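Local atomic coordinates of CRISPR-associated endonuclease Cas9 (Campylobacter jejuni subsp. jejuni serotype O:2, PDB entry 5X2H), a protein that uses a guide RNA to recognise invading DNA and cuts both of its strands with a RuvC-like and an HNH nuclease domain. Residues S106-R111 against E170-E175. Numbering follows the deposited sequence.
Sequences SPYELR and EYLYKE. With nucleotides of chain B.
Tyr-108 and Tyr-173 mark the crossing of two helical segments, 107-111 and 170-175, whose axes approach to 8.5 Å at a signed angle of -119°. CA of Tyr-108 and CA of Tyr-173 lie 5.2 Å apart, and CB of Tyr-173 rests 3.4 Å from the carbonyl O of Tyr-108. Tyr-173 carries its CG anti to the backbone N (chi1 172°), which lays the ring along the first turn of the other helix. There one face receives CA of Glu-109 in a CH-pi contact, 4.0 Å from the ring centroid, while CB of Glu-109 approaches CE1 of Tyr-173 to 3.5 Å. The extended Glu-109 chain then runs past the phenol end of this ring, its carboxylate turned 27° from the ring plane. This same turn is capped by Ser-106, whose OG accepts from Glu-109 N at 3.2 Å as the N-cap residue.

Tyr-108 serves both protein and RNA. CD1 of Leu-172 packs obliquely against its CE1 at 3.8 Å, whereas CE2 has O3' of U43 of chain B, the sgRNA, at the ring edge, in plane. The phenol OH donates a 2.6 Å hydrogen bond to OP1 of A44 of chain B, and CG and CD of Pro-107 lie against the sugar of that nucleotide. The helices thus meet by van der Waals packing and one CH-pi contact, backing a tyrosine that binds an RNA phosphate independently of the base.

Far from the RuvC metal site, in what is probably the recognition lobe that follows helix 51-82, helix 107-113 also packs on helix 121-133, where Leu-110, pointing away from helix 168-175, touches Val-127 and His-130 meets the Tyr-108 ring edge-to-face. Val-190, from a loop, touches both Tyr-108 and Leu-172, and helix 150-162 packs against Tyr-171.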
loop_
_atom_site.group_PDB
_atom_site.type_symbol
_atom_site.label_atom_id
_atom_site.label_comp_id
_atom_site.label_asym_id
_atom_site.label_seq_id
_atom_site.Cartn_x
_atom_site.Cartn_y
_atom_site.Cartn_z
ATOM N N SER A 106 33.613 -25.542 -6.559
ATOM C CA SER A 106 32.765 -24.365 -6.492
ATOM C C SER A 106 32.572 -23.758 -7.881
ATOM O O SER A 106 33.428 -23.907 -8.758
ATOM C CB SER A 106 33.375 -23.319 -5.564
ATOM O OG SER A 106 34.523 -22.733 -6.155
ATOM N N PRO A 107 31.452 -23.063 -8.107
ATOM C CA PRO A 107 31.279 -22.369 -9.392
ATOM C C PRO A 107 32.285 -21.254 -9.604
ATOM O O PRO A 107 32.574 -20.900 -10.753
ATOM C CB PRO A 107 29.844 -21.822 -9.311
ATOM C CG PRO A 107 29.186 -22.586 -8.208
ATOM C CD PRO A 107 30.275 -22.913 -7.235
ATOM N N TYR A 108 32.827 -20.683 -8.524
ATOM C CA TYR A 108 33.837 -19.641 -8.674
ATOM C C TYR A 108 35.123 -20.202 -9.264
ATOM O O TYR A 108 35.787 -19.533 -10.063
ATOM C CB TYR A 108 34.102 -18.971 -7.327
ATOM C CG TYR A 108 32.867 -18.343 -6.728
ATOM C CD1 TYR A 108 32.401 -17.116 -7.183
ATOM C CD2 TYR A 108 32.161 -18.978 -5.717
ATOM C CE1 TYR A 108 31.265 -16.539 -6.647
ATOM C CE2 TYR A 108 31.023 -18.407 -5.173
ATOM C CZ TYR A 108 30.582 -17.189 -5.640
ATOM O OH TYR A 108 29.450 -16.622 -5.095
ATOM N N GLU A 109 35.490 -21.429 -8.889
ATOM C CA GLU A 109 36.652 -22.058 -9.506
ATOM C C GLU A 109 36.337 -22.517 -10.923
ATOM O O GLU A 109 37.181 -22.404 -11.821
ATOM C CB GLU A 109 37.141 -23.233 -8.659
ATOM C CG GLU A 109 38.328 -23.962 -9.275
ATOM C CD GLU A 109 39.037 -24.878 -8.297
ATOM O OE1 GLU A 109 38.457 -25.181 -7.234
ATOM O OE2 GLU A 109 40.179 -25.288 -8.594
ATOM N N LEU A 110 35.128 -23.040 -11.142
ATOM C CA LEU A 110 34.734 -23.445 -12.487
ATOM C C LEU A 110 34.724 -22.257 -13.437
ATOM O O LEU A 110 35.113 -22.383 -14.605
ATOM C CB LEU A 110 33.361 -24.117 -12.455
ATOM C CG LEU A 110 33.262 -25.482 -11.774
ATOM C CD1 LEU A 110 31.859 -26.039 -11.942
ATOM C CD2 LEU A 110 34.297 -26.444 -12.335
ATOM N N ARG A 111 34.289 -21.091 -12.954
ATOM C CA ARG A 111 34.252 -19.900 -13.793
ATOM C C ARG A 111 35.643 -19.346 -14.072
ATOM O O ARG A 111 35.819 -18.625 -15.060
ATOM C CB ARG A 111 33.370 -18.829 -13.147
ATOM C CG ARG A 111 31.878 -19.104 -13.291
ATOM C CD ARG A 111 31.057 -18.374 -12.240
ATOM N NE ARG A 111 31.150 -16.922 -12.363
ATOM C CZ ARG A 111 30.553 -16.067 -11.539
ATOM N NH1 ARG A 111 29.817 -16.518 -10.531
ATOM N NH2 ARG A 111 30.691 -14.760 -11.723
ATOM N N GLU A 170 36.606 -14.569 -12.155
ATOM C CA GLU A 170 38.006 -14.555 -11.740
ATOM C C GLU A 170 38.227 -13.586 -10.584
ATOM O O GLU A 170 38.989 -13.878 -9.654
ATOM C CB GLU A 170 38.904 -14.184 -12.922
ATOM C CG GLU A 170 40.378 -14.069 -12.561
ATOM C CD GLU A 170 41.220 -13.518 -13.695
ATOM O OE1 GLU A 170 40.642 -13.025 -14.685
ATOM O OE2 GLU A 170 42.464 -13.576 -13.594
ATOM N N TYR A 171 37.565 -12.429 -10.628
ATOM C CA TYR A 171 37.710 -11.438 -9.567
ATOM C C TYR A 171 37.259 -11.998 -8.222
ATOM O O TYR A 171 37.986 -11.911 -7.226
ATOM C CB TYR A 171 36.918 -10.183 -9.934
ATOM C CG TYR A 171 36.720 -9.185 -8.814
ATOM C CD1 TYR A 171 37.803 -8.554 -8.214
ATOM C CD2 TYR A 171 35.445 -8.850 -8.379
ATOM C CE1 TYR A 171 37.620 -7.631 -7.198
ATOM C CE2 TYR A 171 35.251 -7.929 -7.369
ATOM C CZ TYR A 171 36.339 -7.322 -6.781
ATOM O OH TYR A 171 36.139 -6.406 -5.776
ATOM N N LEU A 172 36.065 -12.590 -8.177
ATOM C CA LEU A 172 35.572 -13.148 -6.922
ATOM C C LEU A 172 36.386 -14.366 -6.499
ATOM O O LEU A 172 36.615 -14.582 -5.304
ATOM C CB LEU A 172 34.094 -13.512 -7.054
ATOM C CG LEU A 172 33.136 -12.344 -7.300
ATOM C CD1 LEU A 172 31.701 -12.838 -7.451
ATOM C CD2 LEU A 172 33.243 -11.320 -6.176
ATOM N N TYR A 173 36.833 -15.171 -7.465
ATOM C CA TYR A 173 37.552 -16.394 -7.127
ATOM C C TYR A 173 38.935 -16.091 -6.566
ATOM O O TYR A 173 39.421 -16.805 -5.680
ATOM C CB TYR A 173 37.656 -17.295 -8.357
ATOM C CG TYR A 173 38.552 -18.495 -8.168
ATOM C CD1 TYR A 173 38.173 -19.544 -7.341
ATOM C CD2 TYR A 173 39.775 -18.583 -8.822
ATOM C CE1 TYR A 173 38.989 -20.643 -7.164
ATOM C CE2 TYR A 173 40.599 -19.682 -8.651
ATOM C CZ TYR A 173 40.199 -20.708 -7.822
ATOM O OH TYR A 173 41.007 -21.806 -7.647
ATOM N N LYS A 174 39.582 -15.038 -7.059
ATOM C CA LYS A 174 40.951 -14.738 -6.658
ATOM C C LYS A 174 41.040 -13.744 -5.511
ATOM O O LYS A 174 42.020 -13.772 -4.757
ATOM C CB LYS A 174 41.742 -14.202 -7.853
ATOM C CG LYS A 174 42.096 -15.256 -8.881
ATOM C CD LYS A 174 42.954 -14.667 -9.985
ATOM C CE LYS A 174 43.566 -15.753 -10.849
ATOM N NZ LYS A 174 44.266 -15.181 -12.029
ATOM N N GLU A 175 40.050 -12.868 -5.357
ATOM C CA GLU A 175 40.102 -11.847 -4.319
ATOM C C GLU A 175 39.417 -12.270 -3.028
ATOM O O GLU A 175 39.824 -11.824 -1.950
ATOM C CB GLU A 175 39.466 -10.546 -4.820
ATOM C CG GLU A 175 40.291 -9.805 -5.858
ATOM C CD GLU A 175 41.487 -9.098 -5.252
ATOM O OE1 GLU A 175 41.480 -8.857 -4.026
ATOM O OE2 GLU A 175 42.435 -8.785 -6.003
ATOM P P A B 44 27.751 -19.415 -3.380
ATOM O OP1 A B 44 27.752 -18.469 -4.522
ATOM O OP2 A B 44 27.023 -19.052 -2.139
ATOM O "O5'" A B 44 27.168 -20.807 -3.889
ATOM C "C5'" A B 44 27.775 -21.498 -4.971
ATOM C "C4'" A B 44 27.259 -22.911 -5.077
ATOM O "O4'" A B 44 27.559 -23.645 -3.861
ATOM C "C3'" A B 44 25.756 -23.049 -5.235
ATOM O "O3'" A B 44 25.347 -22.867 -6.576
ATOM C "C2'" A B 44 25.482 -24.451 -4.701
ATOM O "O2'" A B 44 25.764 -25.429 -5.691
ATOM C "C1'" A B 44 26.528 -24.571 -3.590
ATOM N N9 A B 44 25.976 -24.293 -2.248
ATOM C C8 A B 44 26.097 -23.145 -1.504
ATOM N N7 A B 44 25.503 -23.205 -0.334
ATOM C C5 A B 44 24.960 -24.483 -0.301
ATOM C C6 A B 44 24.210 -25.172 0.672
ATOM N N6 A B 44 23.859 -24.651 1.851
ATOM N N1 A B 44 23.821 -26.435 0.392
ATOM C C2 A B 44 24.173 -26.964 -0.787
ATOM N N3 A B 44 24.877 -26.420 -1.779
ATOM C C4 A B 44 25.245 -25.163 -1.472
ATOM P P U B 43 30.335 -17.363 1.209
ATOM O OP1 U B 43 30.483 -16.171 0.337
ATOM O OP2 U B 43 29.195 -17.446 2.152
ATOM O "O5'" U B 43 30.271 -18.653 0.281
ATOM C "C5'" U B 43 31.293 -18.912 -0.666
ATOM C "C4'" U B 43 31.051 -20.211 -1.385
ATOM O "O4'" U B 43 31.321 -21.333 -0.499
ATOM C "C3'" U B 43 29.626 -20.459 -1.852
ATOM O "O3'" U B 43 29.288 -19.746 -3.030
ATOM C "C2'" U B 43 29.606 -21.971 -2.012
ATOM O "O2'" U B 43 30.294 -22.354 -3.195
ATOM C "C1'" U B 43 30.450 -22.403 -0.812
ATOM N N1 U B 43 29.608 -22.701 0.370
ATOM C C2 U B 43 28.944 -23.912 0.380
ATOM O O2 U B 43 29.032 -24.725 -0.527
ATOM N N3 U B 43 28.177 -24.141 1.492
ATOM C C4 U B 43 28.003 -23.299 2.570
ATOM O O4 U B 43 27.277 -23.651 3.501
ATOM C C5 U B 43 28.719 -22.063 2.481
ATOM C C6 U B 43 29.476 -21.812 1.409
#